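Local coordinates for flavoredoxin (Methanosarcina acetivorans, PDB 3BNK), which binds flavin mononucleotide (FMN) and probably works as an electron carrier, at residues Gly84-Gly88 with Glu89-Lys93; Val49-Asn52 with Lys53-Thr57. All blocks are in the same frame, centred on the assembly; numbering follows the deposited sequence.

Contact 1 of 2, residues Gly84-Gly88 with Glu89-Lys93; sequences GLVSG and EKVDK. With FMN (flavin mononucleotide), chain D.
The Lys-93 side chain is otherwise extended but bends at chi3 (-77°), which brings NZ to the carbonyl of Val-86. Ser-87 has OG anti to its own N (chi1 174°), which places the hydroxyl between the phosphate and the next bend of the chain. Residues 84-93 follow helix 77-83 and form a loop that binds the FMN phosphate, within the flavin reductase-like domain. An ST turn starts the bend: Glu-89 N donates a hydrogen bond to Ser-87 OG at 3.1 Å. The same hydroxyl donates to FMN O1P at 2.6 Å. Ser-87 O takes two backbone donors, Lys-90 N from above the carbonyl plane and Val-91 N, at 2.8 Å, nearly in line with the C=O bond. This double grip curls the loop. Gly-88 N and Lys-93 NZ then both bond to FMN O3P, each at 2.7 Å. Lys-93 NZ also donates to Val-86 O, at 2.8 Å, and to Leu-31 O. With an alanine here, O3P would probably lose a charged partner and the Val-86 carbonyl the ammonium that ties it to the far end of the loop. On the side away from the phosphate, Val-86 CG1 sits tightly on CB and CG2 of Val-91. Val-91 also touches Tyr-82 of helix 77-83, and Val-86 packs on Met-187 of the second subunit. Val-86 O has a further donor in the ribityl chain: FMN O4' bonds to it at 2.7 Å.

Contact 2 of 2, residues Val49-Asn52 with Lys53-Thr57; sequences VGVN and KSHYT. With FMN (flavin mononucleotide), chain D.
The His-55 ring is held between Asn-52 and the cofactor. Asn-52 CB lies over one face, a CH-pi contact 3.7 Å from the ring centroid. FMN C5' lies over the opposite face, toward the rim. Val-51 CG1 and FMN C2 meet the edge in plane. A type I turn from Asn-52 to His-55 ends strand 46-52 and folds the ring back. It is closed by His-55 N to Asn-52 O at 3.1 Å. The Asn-52 side chain adds an Asx turn. Its CG is anti to the backbone N (chi1 -158°), and OD1 takes Ser-54 N at 2.9 Å on an in-plane lone pair. The strand end reads the flavin pyrimidine edge. Gly-50 O accepts from FMN N3, and Asn-52 N donates almost straight to FMN O2, both at 2.7 Å. His-55 NE2 adds a weak bond to FMN N1. Beyond the turn, Tyr-56 N bonds to FMN O1P at 3.1 Å. Thr-57 N donates to FMN O2P, and Thr-57 OG1 lies very close to the same oxygen, a distance that is doubtfully short. Donors at N1 and O2 would be expected to favour negative charge on this part of the flavin, consistent with stabilising its reduced form.

How the contacts relate
Contacts 1 and 2 lie on the same FMN, their centres about 12 Å apart. They grip different parts of the cofactor. Contact 2 holds the pyrimidine edge of the flavin and one side of the phosphate, while contact 1 accepts a hydrogen bond from the ribityl hydroxyl O4' and takes the other side of the phosphate. The two meet at O1P, which has partners in both loops. O2P is bonded from residues 53-57 and O3P from residues 84-93. Tyr-56 joins the loops directly: its CG is 3.4 Å from Glu-89 N, and its CD2 is 3.5 Å from Gly-88 C. Asn-30 ND2 and Ala-33 O, outside both contacts, also hydrogen-bond to FMN.

Contact 1 of 2, residues Gly84-Gly88 with Glu89-Lys93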
loop_
_atom_site.group_PDB
_atom_site.type_symbol
_atom_site.label_atom_id
_atom_site.label_comp_id
_atom_site.label_asym_id
_atom_site.label_seq_id
_atom_site.Cartn_x
_atom_site.Cartn_y
_atom_site.Cartn_z
ATOM N N GLY B 84 4.334 -14.308 -9.997
ATOM C CA GLY B 84 5.110 -13.102 -10.267
ATOM C C GLY B 84 6.374 -13.331 -11.080
ATOM O O GLY B 84 7.164 -12.414 -11.238
ATOM N N LEU B 85 6.556 -14.546 -11.593
ATOM C CA LEU B 85 7.752 -14.936 -12.351
ATOM C C LEU B 85 7.412 -15.275 -13.800
ATOM O O LEU B 85 8.257 -15.168 -14.684
ATOM C CB LEU B 85 8.433 -16.146 -11.699
ATOM C CG LEU B 85 9.333 -15.891 -10.485
ATOM C CD1 LEU B 85 9.759 -17.216 -9.843
ATOM C CD2 LEU B 85 10.555 -15.057 -10.874
ATOM N N VAL B 86 6.164 -15.682 -14.032
ATOM C CA VAL B 86 5.740 -16.105 -15.356
ATOM C C VAL B 86 4.564 -15.279 -15.874
ATOM O O VAL B 86 3.701 -14.849 -15.108
ATOM C CB VAL B 86 5.423 -17.633 -15.411
ATOM C CG1 VAL B 86 5.342 -18.072 -16.841
ATOM C CG2 VAL B 86 6.535 -18.433 -14.758
ATOM N N SER B 87 4.549 -15.045 -17.180
ATOM C CA SER B 87 3.482 -14.262 -17.791
ATOM C C SER B 87 2.401 -15.140 -18.415
ATOM O O SER B 87 2.697 -16.204 -18.961
ATOM C CB SER B 87 4.061 -13.293 -18.823
ATOM O OG SER B 87 3.031 -12.630 -19.524
ATOM N N GLY B 88 1.152 -14.676 -18.331
ATOM C CA GLY B 88 0.019 -15.345 -18.958
ATOM C C GLY B 88 0.115 -15.352 -20.474
ATOM O O GLY B 88 -0.603 -16.100 -21.142
ATOM N N GLU B 89 0.992 -14.502 -21.011
ATOM C CA GLU B 89 1.310 -14.481 -22.439
ATOM C C GLU B 89 1.884 -15.829 -22.891
ATOM O O GLU B 89 1.594 -16.301 -23.993
ATOM C CB GLU B 89 2.294 -13.343 -22.744
ATOM C CG GLU B 89 3.158 -13.564 -23.983
ATOM C CD GLU B 89 4.201 -12.480 -24.220
ATOM O OE1 GLU B 89 4.545 -11.723 -23.276
ATOM O OE2 GLU B 89 4.693 -12.399 -25.372
ATOM N N LYS B 90 2.689 -16.442 -22.026
ATOM C CA LYS B 90 3.378 -17.691 -22.355
ATOM C C LYS B 90 2.839 -18.891 -21.588
ATOM O O LYS B 90 2.815 -20.004 -22.116
ATOM C CB LYS B 90 4.882 -17.555 -22.096
ATOM C CG LYS B 90 5.592 -16.536 -22.985
ATOM C CD LYS B 90 7.099 -16.665 -22.852
ATOM C CE LYS B 90 7.826 -16.231 -24.112
ATOM N NZ LYS B 90 9.255 -16.692 -24.101
ATOM N N VAL B 91 2.426 -18.673 -20.343
ATOM C CA VAL B 91 2.080 -19.786 -19.455
ATOM C C VAL B 91 0.681 -19.629 -18.872
ATOM O O VAL B 91 0.368 -18.628 -18.226
ATOM C CB VAL B 91 3.146 -19.988 -18.334
ATOM C CG1 VAL B 91 2.642 -20.904 -17.230
ATOM C CG2 VAL B 91 4.451 -20.532 -18.923
ATOM N N ASP B 92 -0.151 -20.635 -19.119
ATOM C CA ASP B 92 -1.502 -20.673 -18.580
ATOM C C ASP B 92 -1.446 -20.737 -17.056
ATOM O O ASP B 92 -0.991 -21.734 -16.479
ATOM C CB ASP B 92 -2.256 -21.878 -19.152
ATOM C CG ASP B 92 -3.758 -21.789 -18.947
ATOM O OD1 ASP B 92 -4.234 -20.871 -18.234
ATOM O OD2 ASP B 92 -4.469 -22.646 -19.516
ATOM N N LYS B 93 -1.890 -19.661 -16.409
ATOM C CA LYS B 93 -1.995 -19.634 -14.950
ATOM C C LYS B 93 -3.421 -19.934 -14.451
ATOM O O LYS B 93 -3.647 -20.022 -13.246
ATOM C CB LYS B 93 -1.438 -18.322 -14.372
ATOM C CG LYS B 93 0.099 -18.259 -14.380
ATOM C CD LYS B 93 0.658 -16.908 -13.928
ATOM C CE LYS B 93 0.547 -15.863 -15.039
ATOM N NZ LYS B 93 0.967 -14.509 -14.594
HETATM N N1 FMN D . 4.290 -6.249 -11.316
HETATM C C2 FMN D . 3.555 -5.084 -11.401
HETATM O O2 FMN D . 3.374 -4.575 -12.502
HETATM N N3 FMN D . 3.021 -4.505 -10.262
HETATM C C4 FMN D . 3.238 -5.109 -9.034
HETATM O O4 FMN D . 2.773 -4.586 -8.027
HETATM C C4A FMN D . 3.987 -6.289 -8.947
HETATM N N5 FMN D . 4.219 -6.896 -7.719
HETATM C C5A FMN D . 4.943 -8.070 -7.634
HETATM C C6 FMN D . 5.128 -8.664 -6.380
HETATM C C7 FMN D . 5.867 -9.852 -6.272
HETATM C C7M FMN D . 5.958 -10.516 -4.931
HETATM C C8 FMN D . 6.410 -10.443 -7.422
HETATM C C8M FMN D . 6.996 -11.838 -7.379
HETATM C C9 FMN D . 6.202 -9.848 -8.674
HETATM C C9A FMN D . 5.465 -8.668 -8.794
HETATM N N10 FMN D . 5.245 -8.063 -10.037
HETATM C C10 FMN D . 4.515 -6.872 -10.105
HETATM C "C1'" FMN D . 5.702 -8.729 -11.307
HETATM C "C2'" FMN D . 4.577 -9.435 -12.052
HETATM O "O2'" FMN D . 3.756 -10.146 -11.144
HETATM C "C3'" FMN D . 5.134 -10.451 -13.051
HETATM O "O3'" FMN D . 5.931 -9.849 -14.055
HETATM C "C4'" FMN D . 4.022 -11.309 -13.653
HETATM O "O4'" FMN D . 4.607 -12.387 -14.333
HETATM C "C5'" FMN D . 3.085 -10.575 -14.602
HETATM O "O5'" FMN D . 2.131 -11.551 -14.976
HETATM P P FMN D . 1.273 -11.457 -16.342
HETATM O O1P FMN D . 2.205 -11.187 -17.486
HETATM O O2P FMN D . 0.328 -10.300 -16.202
HETATM O O3P FMN D . 0.471 -12.706 -16.584
#

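Contact 2 of 2, residues Val49-Asn52 with Lys53-Thr57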
loop_
_atom_site.group_PDB
_atom_site.type_symbol
_atom_site.label_atom_id
_atom_site.label_comp_id
_atom_site.label_asym_id
_atom_site.label_seq_id
_atom_site.Cartn_x
_atom_site.Cartn_y
_atom_site.Cartn_z
ATOM N N VAL B 49 -4.506 -0.307 -8.281
ATOM C CA VAL B 49 -3.574 -1.389 -8.554
ATOM C C VAL B 49 -2.572 -0.948 -9.634
ATOM O O VAL B 49 -2.984 -0.496 -10.714
ATOM C CB VAL B 49 -4.362 -2.669 -8.934
ATOM C CG1 VAL B 49 -3.535 -3.614 -9.754
ATOM C CG2 VAL B 49 -4.892 -3.376 -7.662
ATOM N N GLY B 50 -1.278 -1.041 -9.308
ATOM C CA GLY B 50 -0.177 -0.642 -10.183
ATOM C C GLY B 50 0.406 -1.786 -11.002
ATOM O O GLY B 50 0.901 -2.783 -10.455
ATOM N N VAL B 51 0.337 -1.638 -12.323
ATOM C CA VAL B 51 0.622 -2.742 -13.228
ATOM C C VAL B 51 1.481 -2.283 -14.401
ATOM O O VAL B 51 1.067 -1.446 -15.194
ATOM C CB VAL B 51 -0.674 -3.462 -13.749
ATOM C CG1 VAL B 51 -0.296 -4.718 -14.522
ATOM C CG2 VAL B 51 -1.637 -3.838 -12.600
ATOM N N ASN B 52 2.677 -2.856 -14.500
ATOM C CA ASN B 52 3.579 -2.539 -15.599
ATOM C C ASN B 52 2.952 -2.768 -16.971
ATOM O O ASN B 52 2.273 -3.769 -17.207
ATOM C CB ASN B 52 4.912 -3.280 -15.467
ATOM C CG ASN B 52 6.027 -2.596 -16.238
ATOM O OD1 ASN B 52 6.125 -2.730 -17.453
ATOM N ND2 ASN B 52 6.860 -1.839 -15.533
ATOM N N LYS B 53 3.165 -1.801 -17.861
ATOM C CA LYS B 53 2.660 -1.869 -19.226
ATOM C C LYS B 53 3.192 -3.089 -19.987
ATOM O O LYS B 53 2.627 -3.463 -21.009
ATOM C CB LYS B 53 2.986 -0.574 -19.975
ATOM C CG LYS B 53 2.242 0.650 -19.461
ATOM C CD LYS B 53 2.659 1.906 -20.217
ATOM C CE LYS B 53 1.569 2.934 -20.142
ATOM N NZ LYS B 53 2.009 4.256 -20.645
ATOM N N SER B 54 4.259 -3.710 -19.476
ATOM C CA SER B 54 4.868 -4.886 -20.125
ATOM C C SER B 54 4.120 -6.185 -19.857
ATOM O O SER B 54 4.309 -7.172 -20.589
ATOM C CB SER B 54 6.362 -5.032 -19.783
ATOM O OG SER B 54 6.584 -5.492 -18.448
ATOM N N HIS B 55 3.244 -6.179 -18.850
ATOM C CA HIS B 55 2.529 -7.403 -18.445
ATOM C C HIS B 55 1.312 -7.744 -19.307
ATOM O O HIS B 55 0.776 -6.901 -20.049
ATOM C CB HIS B 55 2.118 -7.360 -16.970
ATOM C CG HIS B 55 3.246 -7.081 -16.030
ATOM N ND1 HIS B 55 4.527 -7.539 -16.240
ATOM C CD2 HIS B 55 3.277 -6.411 -14.854
ATOM C CE1 HIS B 55 5.304 -7.141 -15.247
ATOM N NE2 HIS B 55 4.569 -6.459 -14.393
ATOM N N TYR B 56 0.875 -8.996 -19.173
ATOM C CA TYR B 56 -0.256 -9.538 -19.920
ATOM C C TYR B 56 -1.582 -9.123 -19.286
ATOM O O TYR B 56 -2.591 -8.962 -19.975
ATOM C CB TYR B 56 -0.129 -11.066 -19.956
ATOM C CG TYR B 56 -1.124 -11.794 -20.817
ATOM C CD1 TYR B 56 -1.099 -11.669 -22.215
ATOM C CD2 TYR B 56 -2.063 -12.646 -20.248
ATOM C CE1 TYR B 56 -1.998 -12.356 -23.012
ATOM C CE2 TYR B 56 -2.965 -13.337 -21.036
ATOM C CZ TYR B 56 -2.930 -13.188 -22.416
ATOM O OH TYR B 56 -3.833 -13.874 -23.201
ATOM N N THR B 57 -1.553 -8.939 -17.966
ATOM C CA THR B 57 -2.743 -8.639 -17.174
ATOM C C THR B 57 -3.535 -7.372 -17.620
ATOM O O THR B 57 -4.770 -7.437 -17.682
ATOM C CB THR B 57 -2.399 -8.651 -15.655
ATOM O OG1 THR B 57 -1.944 -9.965 -15.282
ATOM C CG2 THR B 57 -3.598 -8.260 -14.785
HETATM N N1 FMN D . 4.290 -6.249 -11.316
HETATM C C2 FMN D . 3.555 -5.084 -11.401
HETATM O O2 FMN D . 3.374 -4.575 -12.502
HETATM N N3 FMN D . 3.021 -4.505 -10.262
HETATM C C4 FMN D . 3.238 -5.109 -9.034
HETATM O O4 FMN D . 2.773 -4.586 -8.027
HETATM C C4A FMN D . 3.987 -6.289 -8.947
HETATM N N5 FMN D . 4.219 -6.896 -7.719
HETATM C C5A FMN D . 4.943 -8.070 -7.634
HETATM C C6 FMN D . 5.128 -8.664 -6.380
HETATM C C7 FMN D . 5.867 -9.852 -6.272
HETATM C C7M FMN D . 5.958 -10.516 -4.931
HETATM C C8 FMN D . 6.410 -10.443 -7.422
HETATM C C8M FMN D . 6.996 -11.838 -7.379
HETATM C C9 FMN D . 6.202 -9.848 -8.674
HETATM C C9A FMN D . 5.465 -8.668 -8.794
HETATM N N10 FMN D . 5.245 -8.063 -10.037
HETATM C C10 FMN D . 4.515 -6.872 -10.105
HETATM C "C1'" FMN D . 5.702 -8.729 -11.307
HETATM C "C2'" FMN D . 4.577 -9.435 -12.052
HETATM O "O2'" FMN D . 3.756 -10.146 -11.144
HETATM C "C3'" FMN D . 5.134 -10.451 -13.051
HETATM O "O3'" FMN D . 5.931 -9.849 -14.055
HETATM C "C4'" FMN D . 4.022 -11.309 -13.653
HETATM O "O4'" FMN D . 4.607 -12.387 -14.333
HETATM C "C5'" FMN D . 3.085 -10.575 -14.602
HETATM O "O5'" FMN D . 2.131 -11.551 -14.976
HETATM P P FMN D . 1.273 -11.457 -16.342
HETATM O O1P FMN D . 2.205 -11.187 -17.486
HETATM O O2P FMN D . 0.328 -10.300 -16.202
HETATM O O3P FMN D . 0.471 -12.706 -16.584
#